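Local coordinates for LbaCas13a H328A (C2c2) (PDB 5WLH), which binds pre-crRNA and, as an RNA-targeting CRISPR-Cas13a nuclease, probably uses the guide to recognise and cleave complementary RNA, at residues 122-127 / 140-145; 557-562 / 590-595. All blocks are in the same frame, centred on the assembly; numbering follows the deposited sequence.

Interaction 1. Residues 122-127 / 140-145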
loop_
_atom_site.group_PDB
_atom_site.type_symbol
_atom_site.label_atom_id
_atom_site.label_comp_id
_atom_site.label_asym_id
_atom_site.label_seq_id
_atom_site.Cartn_x
_atom_site.Cartn_y
_atom_site.Cartn_z
ATOM N N ALA A 122 30.915 -10.332 -32.131
ATOM C CA ALA A 122 30.393 -9.816 -30.872
ATOM C C ALA A 122 30.440 -10.879 -29.782
ATOM O O ALA A 122 30.788 -10.586 -28.633
ATOM C CB ALA A 122 28.968 -9.316 -31.076
ATOM N N GLU A 123 30.090 -12.119 -30.125
ATOM C CA GLU A 123 30.163 -13.214 -29.157
ATOM C C GLU A 123 31.586 -13.400 -28.656
ATOM O O GLU A 123 31.833 -13.475 -27.444
ATOM C CB GLU A 123 29.651 -14.513 -29.786
ATOM C CG GLU A 123 28.209 -14.475 -30.239
ATOM C CD GLU A 123 27.244 -14.758 -29.114
ATOM O OE1 GLU A 123 27.705 -15.176 -28.027
ATOM O OE2 GLU A 123 26.026 -14.577 -29.319
ATOM N N LEU A 124 32.542 -13.474 -29.582
ATOM C CA LEU A 124 33.930 -13.664 -29.185
ATOM C C LEU A 124 34.486 -12.447 -28.457
ATOM O O LEU A 124 35.352 -12.600 -27.588
ATOM C CB LEU A 124 34.788 -13.989 -30.406
ATOM C CG LEU A 124 34.468 -15.323 -31.085
ATOM C CD1 LEU A 124 35.557 -15.687 -32.088
ATOM C CD2 LEU A 124 34.271 -16.441 -30.054
ATOM N N SER A 125 34.016 -11.239 -28.792
ATOM C CA SER A 125 34.454 -10.047 -28.067
ATOM C C SER A 125 34.055 -10.134 -26.599
ATOM O O SER A 125 34.851 -9.841 -25.702
ATOM C CB SER A 125 33.852 -8.796 -28.696
ATOM O OG SER A 125 34.178 -7.645 -27.941
ATOM N N TYR A 126 32.811 -10.546 -26.349
ATOM C CA TYR A 126 32.328 -10.745 -24.987
ATOM C C TYR A 126 33.088 -11.870 -24.292
ATOM O O TYR A 126 33.568 -11.707 -23.164
ATOM C CB TYR A 126 30.826 -11.038 -25.027
ATOM C CG TYR A 126 30.238 -11.439 -23.695
ATOM C CD1 TYR A 126 30.469 -10.678 -22.558
ATOM C CD2 TYR A 126 29.448 -12.580 -23.575
ATOM C CE1 TYR A 126 29.932 -11.037 -21.333
ATOM C CE2 TYR A 126 28.909 -12.949 -22.353
ATOM C CZ TYR A 126 29.154 -12.174 -21.238
ATOM O OH TYR A 126 28.623 -12.532 -20.023
ATOM N N THR A 127 33.214 -13.022 -24.958
ATOM C CA THR A 127 33.928 -14.151 -24.368
ATOM C C THR A 127 35.376 -13.796 -24.059
ATOM O O THR A 127 35.933 -14.265 -23.059
ATOM C CB THR A 127 33.851 -15.358 -25.309
ATOM O OG1 THR A 127 32.481 -15.743 -25.446
ATOM C CG2 THR A 127 34.633 -16.547 -24.760
ATOM N N GLU A 140 38.961 -13.723 -39.021
ATOM C CA GLU A 140 39.339 -15.025 -39.568
ATOM C C GLU A 140 38.768 -16.175 -38.748
ATOM O O GLU A 140 38.476 -17.245 -39.296
ATOM C CB GLU A 140 40.862 -15.140 -39.644
ATOM C CG GLU A 140 41.488 -14.351 -40.777
ATOM C CD GLU A 140 41.661 -12.880 -40.449
ATOM O OE1 GLU A 140 42.221 -12.156 -41.297
ATOM O OE2 GLU A 140 41.245 -12.447 -39.350
ATOM N N THR A 141 38.597 -15.977 -37.442
ATOM C CA THR A 141 38.035 -16.984 -36.557
ATOM C C THR A 141 36.516 -16.862 -36.417
ATOM O O THR A 141 35.931 -17.459 -35.507
ATOM C CB THR A 141 38.714 -16.908 -35.187
ATOM O OG1 THR A 141 38.393 -15.661 -34.560
ATOM C CG2 THR A 141 40.227 -17.003 -35.342
ATOM N N CYS A 142 35.870 -16.097 -37.299
ATOM C CA CYS A 142 34.416 -16.018 -37.365
ATOM C C CYS A 142 33.871 -16.662 -38.639
ATOM O O CYS A 142 32.759 -16.338 -39.070
ATOM C CB CYS A 142 33.954 -14.561 -37.256
ATOM S SG CYS A 142 34.606 -13.647 -35.811
ATOM N N GLY A 143 34.638 -17.565 -39.247
ATOM C CA GLY A 143 34.218 -18.248 -40.461
ATOM C C GLY A 143 34.381 -17.440 -41.730
ATOM O O GLY A 143 33.523 -17.513 -42.620
ATOM N N VAL A 144 35.472 -16.684 -41.850
ATOM C CA VAL A 144 35.633 -15.689 -42.907
ATOM C C VAL A 144 37.095 -15.649 -43.342
ATOM O O VAL A 144 38.005 -15.776 -42.516
ATOM C CB VAL A 144 35.137 -14.302 -42.428
ATOM C CG1 VAL A 144 35.837 -13.164 -43.157
ATOM C CG2 VAL A 144 33.623 -14.196 -42.591
ATOM N N ASP A 145 37.316 -15.478 -44.644
ATOM C CA ASP A 145 38.652 -15.443 -45.229
ATOM C C ASP A 145 39.401 -14.189 -44.778
ATOM O O ASP A 145 38.929 -13.411 -43.945
ATOM C CB ASP A 145 38.553 -15.502 -46.748
ATOM C CG ASP A 145 37.579 -14.485 -47.294
ATOM O OD1 ASP A 145 36.353 -14.715 -47.175
ATOM O OD2 ASP A 145 38.041 -13.445 -47.806
#
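Leu-124, on helix 115-130, reaches across to Thr-141 and Cys-142 in the loop that joins this helix to helix 146-155. The side chain sets out toward the loop, but neither CB nor CG comes within contact distance of it. The leucine's first torsion sets CG beside the backbone N and anti to the carbonyl carbon (chi1 -65°), and the nearly extended second torsion carries CD1 onward. CD1 alone among the leucine atoms does the touching. It lies 3.8 Å from Thr-141 OG1 and 3.9 Å from Thr-141 O, while its other neighbour, Cys-142 SG, stands 4.4 Å away. CD1 is set against one patch of the loop, made of two oxygens and a sulfur, and the other branch, CD2, stays back. Leucine suits the helix position because its branched apolar end can bring a methyl across to the loop. Thr-141 OG1 gives its hydrogen bond to Ala-138 O, as a threonine hydroxyl can at this exposed place, and Thr-141 O receives a weak bond from Lys-120 NZ. Cysteine suits the inner position because its small, weakly polar sulfur can lie against a methyl and also against Lys-120 and Tyr-121 of the same helix. On the helix, Glu-123 O accepts both Thr-127 N at 2.9 Å and Thr-127 OG1 at 3.1 Å, the hydroxyl coming from above the carbonyl plane. Pro-137 packs on Leu-124 as well. The contact, 86 Å² in all, is van der Waals touching without direction, and the Thr-141 hydroxyl, satisfied by Ala-138 O, meets the methyl without losing a partner.

Interaction 2. Residues 557-562 / 590-595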
loop_
_atom_site.group_PDB
_atom_site.type_symbol
_atom_site.label_atom_id
_atom_site.label_comp_id
_atom_site.label_asym_id
_atom_site.label_seq_id
_atom_site.Cartn_x
_atom_site.Cartn_y
_atom_site.Cartn_z
ATOM N N GLU A 557 -27.562 6.488 31.745
ATOM C CA GLU A 557 -29.004 6.617 31.559
ATOM C C GLU A 557 -29.402 6.790 30.095
ATOM O O GLU A 557 -30.524 6.438 29.723
ATOM C CB GLU A 557 -29.535 7.783 32.397
ATOM C CG GLU A 557 -29.264 7.643 33.896
ATOM C CD GLU A 557 -29.504 6.230 34.423
ATOM O OE1 GLU A 557 -30.616 5.692 34.217
ATOM O OE2 GLU A 557 -28.581 5.658 35.045
ATOM N N THR A 558 -28.524 7.329 29.250
ATOM C CA THR A 558 -28.809 7.448 27.822
ATOM C C THR A 558 -28.013 6.448 26.992
ATOM O O THR A 558 -27.978 6.564 25.761
ATOM C CB THR A 558 -28.529 8.866 27.326
ATOM O OG1 THR A 558 -27.162 9.196 27.594
ATOM C CG2 THR A 558 -29.452 9.866 28.015
ATOM N N LEU A 559 -27.406 5.457 27.648
ATOM C CA LEU A 559 -26.482 4.541 26.987
ATOM C C LEU A 559 -27.131 3.827 25.806
ATOM O O LEU A 559 -26.560 3.783 24.711
ATOM C CB LEU A 559 -25.955 3.530 28.004
ATOM C CG LEU A 559 -24.981 2.514 27.418
ATOM C CD1 LEU A 559 -23.854 3.249 26.643
ATOM C CD2 LEU A 559 -24.412 1.615 28.518
ATOM N N ARG A 560 -28.318 3.243 26.007
ATOM C CA ARG A 560 -28.963 2.536 24.902
ATOM C C ARG A 560 -29.263 3.471 23.741
ATOM O O ARG A 560 -29.029 3.116 22.579
ATOM C CB ARG A 560 -30.248 1.854 25.353
ATOM C CG ARG A 560 -30.938 1.114 24.218
ATOM C CD ARG A 560 -32.313 0.630 24.614
ATOM N NE ARG A 560 -32.217 -0.331 25.701
ATOM C CZ ARG A 560 -33.252 -0.972 26.228
ATOM N NH1 ARG A 560 -34.480 -0.744 25.769
ATOM N NH2 ARG A 560 -33.053 -1.835 27.213
ATOM N N ASP A 561 -29.800 4.662 24.027
ATOM C CA ASP A 561 -30.101 5.582 22.937
ATOM C C ASP A 561 -28.823 6.068 22.262
ATOM O O ASP A 561 -28.816 6.300 21.047
ATOM C CB ASP A 561 -30.926 6.767 23.454
ATOM C CG ASP A 561 -32.401 6.413 23.664
ATOM O OD1 ASP A 561 -32.775 5.230 23.490
ATOM O OD2 ASP A 561 -33.182 7.323 24.016
ATOM N N THR A 562 -27.736 6.224 23.024
ATOM C CA THR A 562 -26.458 6.597 22.422
ATOM C C THR A 562 -25.952 5.499 21.489
ATOM O O THR A 562 -25.554 5.776 20.349
ATOM C CB THR A 562 -25.433 6.899 23.511
ATOM O OG1 THR A 562 -25.964 7.892 24.394
ATOM C CG2 THR A 562 -24.131 7.411 22.896
ATOM N N ASP A 590 -24.661 -4.179 29.682
ATOM C CA ASP A 590 -24.353 -5.462 29.057
ATOM C C ASP A 590 -24.549 -5.398 27.551
ATOM O O ASP A 590 -23.870 -6.112 26.802
ATOM C CB ASP A 590 -25.219 -6.562 29.662
ATOM C CG ASP A 590 -25.121 -6.603 31.177
ATOM O OD1 ASP A 590 -24.127 -7.156 31.698
ATOM O OD2 ASP A 590 -26.026 -6.057 31.839
ATOM N N PHE A 591 -25.478 -4.557 27.100
ATOM C CA PHE A 591 -25.625 -4.285 25.676
ATOM C C PHE A 591 -24.333 -3.711 25.101
ATOM O O PHE A 591 -23.800 -4.227 24.110
ATOM C CB PHE A 591 -26.794 -3.323 25.463
ATOM C CG PHE A 591 -27.154 -3.093 24.022
ATOM C CD1 PHE A 591 -26.794 -4.000 23.042
ATOM C CD2 PHE A 591 -27.873 -1.965 23.654
ATOM C CE1 PHE A 591 -27.135 -3.784 21.715
ATOM C CE2 PHE A 591 -28.222 -1.741 22.326
ATOM C CZ PHE A 591 -27.842 -2.656 21.355
ATOM N N LEU A 592 -23.807 -2.655 25.733
ATOM C CA LEU A 592 -22.522 -2.085 25.326
ATOM C C LEU A 592 -21.409 -3.123 25.379
ATOM O O LEU A 592 -20.563 -3.196 24.475
ATOM C CB LEU A 592 -22.174 -0.900 26.226
ATOM C CG LEU A 592 -20.804 -0.268 25.986
ATOM C CD1 LEU A 592 -20.796 0.277 24.559
ATOM C CD2 LEU A 592 -20.534 0.835 26.995
ATOM N N THR A 593 -21.401 -3.939 26.434
ATOM C CA THR A 593 -20.355 -4.934 26.615
ATOM C C THR A 593 -20.422 -6.005 25.539
ATOM O O THR A 593 -19.386 -6.487 25.061
ATOM C CB THR A 593 -20.472 -5.552 28.016
ATOM O OG1 THR A 593 -19.947 -4.632 28.973
ATOM C CG2 THR A 593 -19.693 -6.858 28.103
ATOM N N ASP A 594 -21.630 -6.374 25.121
ATOM C CA ASP A 594 -21.743 -7.385 24.082
ATOM C C ASP A 594 -21.233 -6.861 22.742
ATOM O O ASP A 594 -20.508 -7.565 22.034
ATOM C CB ASP A 594 -23.182 -7.858 23.975
ATOM C CG ASP A 594 -23.462 -9.038 24.888
ATOM O OD1 ASP A 594 -22.542 -9.486 25.613
ATOM O OD2 ASP A 594 -24.599 -9.517 24.869
ATOM N N LEU A 595 -21.590 -5.629 22.385
ATOM C CA LEU A 595 -21.065 -5.045 21.152
ATOM C C LEU A 595 -19.546 -4.919 21.199
ATOM O O LEU A 595 -18.858 -5.211 20.210
ATOM C CB LEU A 595 -21.703 -3.680 20.915
ATOM C CG LEU A 595 -23.202 -3.714 20.619
ATOM C CD1 LEU A 595 -23.686 -2.278 20.553
ATOM C CD2 LEU A 595 -23.517 -4.448 19.325
#
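Thr-558 O, just ahead of the Leu-559 that meets Leu-592, is gripped twice by one residue: Thr-562 N and Thr-562 OG1 each lie 2.8 Å from this oxygen. The hydroxyl arrives from above the carbonyl plane, 56° out of it, at a C=O...donor angle of 124°. This pair of hydrogen bonds to the residue four places on closes the first turn of helix 559-564, for which Thr-558 stands at the N-cap position without capping through its side chain. Threonine suits the place of Thr-562, since its hydroxyl can bend back to the preceding turn. From the same turn, Leu-559 points at helix 588-602 and meets Leu-592, the two side chains lying at about a right angle. Both branches of Leu-559 are used: CD1 lies 4.1 Å from Leu-592 CD2, and CD2 lies 4.1 Å from Leu-592 CB. Each leucine has CG anti to its backbone N, which sends the branched end out across the gap between the helices. Beside this pair, Arg-560 presents its aliphatic stem to Phe-591; CG comes to the ring edge, near the ring plane, 4.4 Å from CE2. An arginine fits here because its stem is apolar, while its NE forms a salt bridge with Asp-588 at the start of the partner helix. Leu-592 also packs on Leu-513 of helix 486-517, and Phe-591 on Leu-623 and Met-627 of helix 621-632, so the contact lies within a cluster of helices to which Ile-563 of helix 559-564 also contributes.

Overall arrangement
The two interactions lie on opposite sides of the chain's centre, with centres about 86 Å apart and nearest atoms about 63 Å apart, without touching. The centre of interaction 1 lies about 51 Å from the centre of the chain, yet its nearest atom is about 5 Å from the bound RNA, consistent with a place in the guide-recognising part of the enzyme. Interaction 2, its centre about 36 Å from that of the chain, keeps about 18 Å between its nearest atom and the RNA. Helix 588-602 runs directly into an R-x-x-x-x-H sequence, the HEPN nuclease signature, so interaction 2 probably belongs to the nuclease lobe, and its packing is the more buried of the two.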